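Local coordinates for protein dihydroorotase (Saccharomyces cerevisiae S288C, PDB 6L0A) that catalyses the zinc-dependent interconversion of N-carbamoyl-L-aspartate and (S)-dihydroorotate, the third step of de novo pyrimidine biosynthesis, at residues K63-K67 against T68-M72; H16-E19 against G20-E24; E149-V153 against L154-E158; A159-P162 against A163-K166. One frame throughout, in Å; residues are numbered along the deposited sequence.

Contact 1: K63-K67 against T68-M72; sequences KLAPK and TTFLM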
# COMPACT_ATOMS: atom_id res chain seq x y z
N LYS C 63 11.87 5.46 -35.77
CA LYS C 63 11.21 4.65 -36.79
C LYS C 63 9.77 4.34 -36.40
O LYS C 63 8.87 4.38 -37.25
CB LYS C 63 12.00 3.36 -37.01
CG LYS C 63 11.59 2.56 -38.23
CD LYS C 63 12.51 1.36 -38.42
CE LYS C 63 12.47 0.84 -39.86
NZ LYS C 63 11.17 1.15 -40.52
N LEU C 64 9.53 4.05 -35.12
CA LEU C 64 8.18 3.71 -34.67
C LEU C 64 7.27 4.92 -34.62
O LEU C 64 6.04 4.77 -34.68
CB LEU C 64 8.24 3.05 -33.29
CG LEU C 64 9.00 1.73 -33.16
CD1 LEU C 64 9.24 1.40 -31.70
CD2 LEU C 64 8.19 0.64 -33.83
N ALA C 65 7.83 6.12 -34.48
CA ALA C 65 7.04 7.34 -34.31
C ALA C 65 7.80 8.50 -34.94
O ALA C 65 8.45 9.28 -34.26
CB ALA C 65 6.75 7.63 -32.83
N PRO C 66 7.72 8.63 -36.27
CA PRO C 66 8.54 9.65 -36.94
C PRO C 66 8.16 11.08 -36.59
O PRO C 66 8.97 11.98 -36.84
CB PRO C 66 8.32 9.36 -38.44
CG PRO C 66 7.86 7.94 -38.49
CD PRO C 66 7.04 7.74 -37.23
N LYS C 67 6.98 11.34 -36.03
CA LYS C 67 6.58 12.70 -35.70
C LYS C 67 6.83 13.07 -34.24
O LYS C 67 6.52 14.20 -33.84
CB LYS C 67 5.11 12.93 -36.05
CG LYS C 67 4.78 12.56 -37.50
CD LYS C 67 3.31 12.82 -37.83
CE LYS C 67 2.98 12.31 -39.23
NZ LYS C 67 1.59 12.64 -39.64
N THR C 68 7.37 12.16 -33.44
CA THR C 68 7.65 12.40 -32.03
C THR C 68 9.09 12.86 -31.85
O THR C 68 10.01 12.31 -32.46
CB THR C 68 7.38 11.14 -31.23
OG1 THR C 68 6.00 10.79 -31.38
CG2 THR C 68 7.68 11.34 -29.76
N THR C 69 9.28 13.88 -31.03
CA THR C 69 10.61 14.41 -30.73
C THR C 69 11.14 13.71 -29.49
O THR C 69 10.53 13.80 -28.42
CB THR C 69 10.53 15.92 -30.52
OG1 THR C 69 10.12 16.53 -31.75
CG2 THR C 69 11.88 16.47 -30.06
N PHE C 70 12.28 13.04 -29.62
CA PHE C 70 12.83 12.18 -28.57
C PHE C 70 14.06 12.83 -27.96
O PHE C 70 15.03 13.10 -28.67
CB PHE C 70 13.19 10.81 -29.12
CG PHE C 70 12.00 9.97 -29.47
CD1 PHE C 70 11.19 9.47 -28.47
CD2 PHE C 70 11.68 9.70 -30.79
CE1 PHE C 70 10.07 8.71 -28.76
CE2 PHE C 70 10.55 8.94 -31.11
CZ PHE C 70 9.75 8.44 -30.10
N LEU C 71 14.02 13.09 -26.66
CA LEU C 71 15.17 13.54 -25.89
C LEU C 71 15.63 12.37 -25.03
O LEU C 71 14.81 11.74 -24.35
CB LEU C 71 14.82 14.73 -25.02
CG LEU C 71 14.14 15.92 -25.70
CD1 LEU C 71 13.76 16.99 -24.67
CD2 LEU C 71 15.04 16.50 -26.81
N MET C 72 16.92 12.07 -25.05
CA MET C 72 17.44 10.81 -24.54
C MET C 72 18.27 11.03 -23.28
O MET C 72 18.71 12.14 -22.99
CB MET C 72 18.30 10.11 -25.60
CG MET C 72 17.60 9.96 -26.97
SD MET C 72 16.08 8.97 -26.92
CE MET C 72 16.71 7.35 -26.46
O HOH W 1 7.49 16.34 -32.34
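Thr68 N donates to Ala65 O at 3.2 Å, with a nearly straight N-H...O angle of 166°. The donor stands well above the carbonyl plane. This bond closes a type I beta turn from Ala65 to Thr68, and Ala65 is the first residue to leave the helical conformation after helix 51-64. The methyl of Ala65 points toward the segment 68-72. Its CB lies 3.6 Å from Thr68 OG1 and 4.1 Å from Phe70 CZ. The chi1 of Thr68, -61°, sets OG1 beside the backbone N, near that methyl, and sends CG2 the other way. Thr68 CG2 then covers one face of the Phe70 ring, 3.5 Å above its plane and offset toward the rim. A water joins the chain on either side of Thr68. It lies 2.8 Å from Lys67 O and 2.7 Å from Thr69 OG1, which also bonds to Ala320 N. Phe70 reaches Leu61 of helix 51-64 and Ile40 of strand 37-40. The turn thus completes the beta-alpha-beta unit 37-40, 51-64, 69-71. One backbone bond closes the turn. Otherwise the contact is largely apolar: the Ala65 methyl and Thr68 CG2 both lie against the Phe70 ring.

Contact 2: H16-E19 against G20-E24; sequences HVRE and GAMCE. With ZN (zinc ion), chain K; LMR ((2S)-2-hydroxybutanedioic acid), chain M.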
# COMPACT_ATOMS: atom_id res chain seq x y z
N HIS C 16 8.65 6.11 -20.16
CA HIS C 16 9.20 4.77 -20.34
C HIS C 16 8.53 4.11 -21.54
O HIS C 16 7.30 3.98 -21.57
CB HIS C 16 8.97 3.90 -19.09
CG HIS C 16 9.68 4.40 -17.87
ND1 HIS C 16 10.98 4.04 -17.56
CD2 HIS C 16 9.28 5.24 -16.88
CE1 HIS C 16 11.34 4.64 -16.43
NE2 HIS C 16 10.33 5.37 -16.00
N VAL C 17 9.32 3.67 -22.52
CA VAL C 17 8.79 2.92 -23.66
C VAL C 17 9.39 1.53 -23.78
O VAL C 17 9.04 0.80 -24.72
CB VAL C 17 8.95 3.68 -24.99
CG1 VAL C 17 8.07 4.93 -25.02
CG2 VAL C 17 10.41 4.00 -25.25
N ARG C 18 10.27 1.12 -22.87
CA ARG C 18 10.76 -0.27 -22.80
C ARG C 18 11.46 -0.64 -24.12
O ARG C 18 12.08 0.22 -24.77
CB ARG C 18 9.61 -1.21 -22.43
CG ARG C 18 8.69 -0.74 -21.31
CD ARG C 18 9.43 -0.63 -19.99
NE ARG C 18 8.47 -0.51 -18.89
CZ ARG C 18 8.77 -0.02 -17.69
NH1 ARG C 18 10.00 0.40 -17.42
NH2 ARG C 18 7.82 0.05 -16.77
N GLU C 19 11.40 -1.92 -24.49
CA GLU C 19 12.05 -2.44 -25.70
C GLU C 19 11.13 -3.46 -26.36
O GLU C 19 10.03 -3.74 -25.88
CB GLU C 19 13.42 -3.04 -25.36
CG GLU C 19 14.50 -2.01 -25.02
CD GLU C 19 15.91 -2.60 -25.06
OE1 GLU C 19 16.37 -3.14 -24.03
OE2 GLU C 19 16.56 -2.51 -26.13
N GLY C 20 11.58 -4.00 -27.50
CA GLY C 20 10.87 -5.10 -28.14
C GLY C 20 9.41 -4.81 -28.43
O GLY C 20 9.03 -3.70 -28.82
N ALA C 21 8.56 -5.83 -28.23
CA ALA C 21 7.15 -5.70 -28.58
C ALA C 21 6.45 -4.65 -27.73
O ALA C 21 5.57 -3.94 -28.22
CB ALA C 21 6.44 -7.05 -28.41
N MET C 22 6.81 -4.54 -26.45
CA MET C 22 6.20 -3.52 -25.61
C MET C 22 6.48 -2.13 -26.19
O MET C 22 5.58 -1.28 -26.24
CB MET C 22 6.72 -3.62 -24.18
CG MET C 22 6.14 -2.57 -23.24
SD MET C 22 4.37 -2.77 -23.02
CE MET C 22 4.32 -3.98 -21.67
N CYS C 23 7.72 -1.91 -26.64
CA CYS C 23 8.10 -0.64 -27.25
C CYS C 23 7.30 -0.36 -28.51
O CYS C 23 6.90 0.79 -28.76
CB CYS C 23 9.59 -0.64 -27.55
SG CYS C 23 10.25 0.94 -28.12
N GLU C 24 7.08 -1.38 -29.34
CA GLU C 24 6.28 -1.20 -30.54
C GLU C 24 4.85 -0.82 -30.21
O GLU C 24 4.21 -0.05 -30.94
CB GLU C 24 6.32 -2.47 -31.38
CG GLU C 24 7.74 -2.86 -31.78
CD GLU C 24 7.77 -4.02 -32.76
OE1 GLU C 24 6.69 -4.55 -33.10
OE2 GLU C 24 8.89 -4.40 -33.18
ZN ZN K . 10.24 6.82 -14.39
C1 LMR M . 9.73 4.37 -11.70
O1A LMR M . 9.73 5.49 -12.28
O1B LMR M . 10.00 4.37 -10.48
C2 LMR M . 9.41 3.04 -12.43
O2 LMR M . 8.27 2.34 -11.97
C3 LMR M . 9.04 3.30 -13.85
C4 LMR M . 9.37 1.95 -14.45
O4A LMR M . 8.70 0.90 -14.18
O4B LMR M . 10.35 1.98 -15.21
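Cys23 N donates to Glu19 O at 3.0 Å, a helix-type bond with an N-H...O angle of 161°. Glu24 N to Gly20 O continues the series into helix 20-32. Gly20 has phi 55°, a value that favours glycine. Cys23 CA lies 3.1 Å from Val17 O in a CA-H...O contact. Among apolar groups, Val17 CG2 lies 4.2 Å from Cys23 SG, and Arg18 CG runs alongside Met22 CG at 3.7 Å. At the active site, a bend at chi2 (-65°) turns the Arg18 guanidinium toward the malate, whose carboxylate meets it at the edge, in plane. Arg18 NH1 donates to malate O4B at 2.7 Å and Arg18 NH2 to malate O4A at 2.9 Å. Arg18 NE donates to Pro261 O, which helps fix the guanidinium plane. His16 NE2 binds a zinc ion at 2.2 Å, and malate O1A reaches the same metal. Malate O4B lies over one face of the His16 ring. A methionine in place of Arg18 would probably leave that carboxylate without its paired donors and its opposing charge. Segment 16-19 leads from strand 11-15 into helix 20-32. Val17 and Cys23 pack on Leu61 of helix 51-64, the next helix of the barrel.

Contact 3: E149-V153 against L154-E158; sequences EPIHV and LNAEE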
# COMPACT_ATOMS: atom_id res chain seq x y z
N GLU C 149 17.02 7.20 12.16
CA GLU C 149 15.71 7.33 11.54
C GLU C 149 15.37 6.14 10.64
O GLU C 149 16.11 5.85 9.69
CB GLU C 149 15.66 8.62 10.71
CG GLU C 149 15.78 9.92 11.51
CD GLU C 149 16.78 10.91 10.90
OE1 GLU C 149 17.93 10.52 10.62
OE2 GLU C 149 16.41 12.09 10.70
N PRO C 150 14.28 5.42 10.89
CA PRO C 150 13.83 4.45 9.90
C PRO C 150 13.34 5.17 8.65
O PRO C 150 12.78 6.26 8.72
CB PRO C 150 12.71 3.68 10.61
CG PRO C 150 12.27 4.57 11.71
CD PRO C 150 13.43 5.44 12.10
N ILE C 151 13.61 4.56 7.50
CA ILE C 151 13.16 5.04 6.20
C ILE C 151 12.28 3.96 5.59
O ILE C 151 12.67 2.78 5.56
CB ILE C 151 14.35 5.36 5.27
CG1 ILE C 151 15.17 6.53 5.84
CG2 ILE C 151 13.86 5.70 3.84
CD1 ILE C 151 16.45 6.82 5.05
N HIS C 152 11.10 4.36 5.12
CA HIS C 152 10.12 3.46 4.54
C HIS C 152 9.49 4.17 3.35
O HIS C 152 9.81 5.32 3.05
CB HIS C 152 9.07 3.05 5.57
CG HIS C 152 8.55 4.20 6.36
ND1 HIS C 152 7.70 5.13 5.83
CD2 HIS C 152 8.80 4.59 7.63
CE1 HIS C 152 7.42 6.04 6.74
NE2 HIS C 152 8.08 5.75 7.85
N VAL C 153 8.57 3.49 2.66
CA VAL C 153 8.06 4.05 1.41
C VAL C 153 7.33 5.37 1.63
O VAL C 153 7.17 6.15 0.68
CB VAL C 153 7.14 3.05 0.67
CG1 VAL C 153 7.94 1.83 0.17
CG2 VAL C 153 5.98 2.62 1.59
N LEU C 154 6.87 5.66 2.84
CA LEU C 154 6.12 6.89 3.02
C LEU C 154 6.99 8.11 3.28
O LEU C 154 6.59 9.23 2.93
CB LEU C 154 5.12 6.76 4.17
CG LEU C 154 3.86 5.99 3.86
CD1 LEU C 154 3.10 5.90 5.15
CD2 LEU C 154 3.03 6.66 2.76
N ASN C 155 8.15 7.95 3.92
CA ASN C 155 9.02 9.09 4.16
C ASN C 155 10.30 9.06 3.32
O ASN C 155 11.18 9.90 3.53
CB ASN C 155 9.36 9.22 5.66
CG ASN C 155 10.24 8.09 6.19
OD1 ASN C 155 10.60 7.14 5.47
ND2 ASN C 155 10.60 8.19 7.46
N ALA C 156 10.43 8.12 2.37
CA ALA C 156 11.70 7.99 1.64
C ALA C 156 11.99 9.21 0.77
O ALA C 156 13.16 9.57 0.57
CB ALA C 156 11.70 6.71 0.80
N GLU C 157 10.94 9.87 0.26
CA GLU C 157 11.12 11.09 -0.53
C GLU C 157 11.55 12.26 0.36
O GLU C 157 12.52 12.96 0.05
CB GLU C 157 9.83 11.42 -1.28
CG GLU C 157 9.90 12.71 -2.04
CD GLU C 157 8.67 12.92 -2.90
OE1 GLU C 157 7.96 13.91 -2.68
OE2 GLU C 157 8.40 12.09 -3.79
N GLU C 158 10.84 12.48 1.46
CA GLU C 158 11.25 13.51 2.42
C GLU C 158 12.68 13.28 2.89
O GLU C 158 13.46 14.24 3.01
CB GLU C 158 10.29 13.51 3.61
CG GLU C 158 10.52 14.61 4.62
CD GLU C 158 9.48 14.57 5.72
OE1 GLU C 158 9.79 14.04 6.82
OE2 GLU C 158 8.34 15.02 5.48
O HOH W 2 8.56 8.14 -0.62
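The Asn155 amide lies flat against one face of the His152 ring, with the two planes only 4° apart. Asn155 OD1 sits 3.5 Å above the His152 ring plane, over its centre. The two side chains cross at about a right angle. Chi1 of 46° in His152 and 68° in Asn155 puts each flat group between its own backbone N and carbonyl carbon, which brings the two groups into the stack. The stacked amide bonds at both ends. Asn155 OD1 accepts from His152 N at 2.8 Å, almost straight. Asn155 ND2 donates to Pro150 O at 3.2 Å, with that oxygen in the amide plane. The bonds hold the amide flat and fix which end is oxygen. The His152 ring is held at its edge as well. Leu154 N donates to His152 ND1 at 3.1 Å, in the ring plane. An alanine in place of His152 is likely to leave Leu154 N without this acceptor and the Asn155 amide without its stacked cover. Nearby, Ile151 CG2 packs on Ala156 CB at 3.9 Å. A water accepts from Glu157 N and lies 2.8 Å from Val153 O. Val153 N bonds to Asp219 OD1 of the second subunit, and Leu154 packs on Leu154 of that subunit. The segment forms the end of the loop between strand 133-136 and helix 156-170, a beta-alpha loop of the amidohydrolase barrel that here takes part in the subunit interface.

Contact 4: A159-P162 against A163-K166; sequences AFLP and ALKK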
# COMPACT_ATOMS: atom_id res chain seq x y z
N ALA C 159 13.06 12.02 3.13
CA ALA C 159 14.41 11.71 3.59
C ALA C 159 15.47 12.06 2.55
O ALA C 159 16.63 12.29 2.91
CB ALA C 159 14.52 10.23 3.95
N PHE C 160 15.10 12.10 1.27
CA PHE C 160 16.02 12.44 0.19
C PHE C 160 16.27 13.94 0.07
O PHE C 160 17.27 14.33 -0.55
CB PHE C 160 15.45 11.91 -1.13
CG PHE C 160 16.38 12.09 -2.31
CD1 PHE C 160 17.31 11.10 -2.62
CD2 PHE C 160 16.31 13.23 -3.10
CE1 PHE C 160 18.16 11.26 -3.71
CE2 PHE C 160 17.16 13.39 -4.18
CZ PHE C 160 18.08 12.40 -4.49
N LEU C 161 15.38 14.77 0.61
CA LEU C 161 15.47 16.20 0.34
C LEU C 161 16.80 16.83 0.76
O LEU C 161 17.30 17.69 0.02
CB LEU C 161 14.27 16.92 0.98
CG LEU C 161 12.91 16.56 0.38
CD1 LEU C 161 11.79 17.27 1.12
CD2 LEU C 161 12.88 16.91 -1.10
N PRO C 162 17.41 16.47 1.90
CA PRO C 162 18.77 16.99 2.16
C PRO C 162 19.77 16.67 1.06
O PRO C 162 20.61 17.52 0.73
CB PRO C 162 19.16 16.31 3.48
CG PRO C 162 17.85 16.04 4.16
CD PRO C 162 16.88 15.71 3.05
N ALA C 163 19.70 15.48 0.46
CA ALA C 163 20.60 15.13 -0.63
C ALA C 163 20.40 16.06 -1.82
O ALA C 163 21.37 16.51 -2.44
CB ALA C 163 20.40 13.68 -1.06
N LEU C 164 19.13 16.35 -2.16
CA LEU C 164 18.84 17.30 -3.23
C LEU C 164 19.48 18.65 -2.95
O LEU C 164 20.10 19.26 -3.83
CB LEU C 164 17.33 17.46 -3.40
CG LEU C 164 16.87 18.51 -4.40
CD1 LEU C 164 17.41 18.19 -5.81
CD2 LEU C 164 15.34 18.64 -4.41
N LYS C 165 19.31 19.16 -1.73
CA LYS C 165 19.83 20.49 -1.42
C LYS C 165 21.36 20.51 -1.49
O LYS C 165 21.94 21.47 -1.99
CB LYS C 165 19.34 20.94 -0.04
CG LYS C 165 17.88 21.37 -0.02
CD LYS C 165 17.48 21.81 1.38
CE LYS C 165 16.12 21.26 1.79
NZ LYS C 165 15.79 21.64 3.20
N LYS C 166 22.01 19.44 -1.03
CA LYS C 166 23.47 19.39 -1.09
C LYS C 166 23.96 19.36 -2.53
O LYS C 166 24.95 20.02 -2.87
CB LYS C 166 23.99 18.19 -0.32
CG LYS C 166 25.52 18.13 -0.28
CD LYS C 166 26.02 17.01 0.60
CE LYS C 166 27.55 16.93 0.59
NZ LYS C 166 28.17 18.29 0.52
O HOH W 3 19.01 13.20 1.87
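The helical backbone bonds Leu164 N to Phe160 O, Lys165 N to Leu161 O and Lys166 N to Pro162 O, but the helix kinks at Pro162, whose N has no hydrogen for the turn before. This is a proline kink in helix 156-170, the helix of the beta-alpha-beta unit that links strands 133-136 and 175-178 of the barrel. Beside the kink, Ala163 N makes a weak bond to Phe160 O. The Phe160 side chain has CG anti to the backbone N, chi1 -175°, which swings the ring along the helix toward the next turn. Ala163 CB sits over the Phe160 ring centre in a CH-pi contact, 4.2 Å from the centroid and 8° off the normal. Leu164 CB meets Phe160 CE2 at 4.1 Å. Phe160 and Leu164 cross at about a right angle, and both pack on Leu136 of strand 133-136. Leu161 and Leu164 also touch Leu178 of strand 175-178. Lys166 NZ turns to a salt bridge with Asp170. At the kink, Ala159 O and Ala163 N stand 5.1 Å apart, and a water bridges them, donating to Ala159 O at 2.8 Å and accepting from Ala163 N at 2.8 Å.

In the fold
The four contacts follow one another in series along the chain; none nests in or crosses another. Contact 2 comes first, turning the chain from strand 11-15 at the zinc site into helix 20-32. Contact 1 then closes the turn from helix 51-64 into strand 69-71. These two touch, Leu64 CD1 lying 3.8 Å from Cys23 SG, and so tie neighbouring helices together. Contact 3 shapes the end of the loop after strand 133-136, and contact 4 continues along helix 156-170. They meet where Ile151 CD1 packs on Ala159 CB. Contacts 1 and 4 lie across the chain's centre from each other, their centres about 34 Å apart.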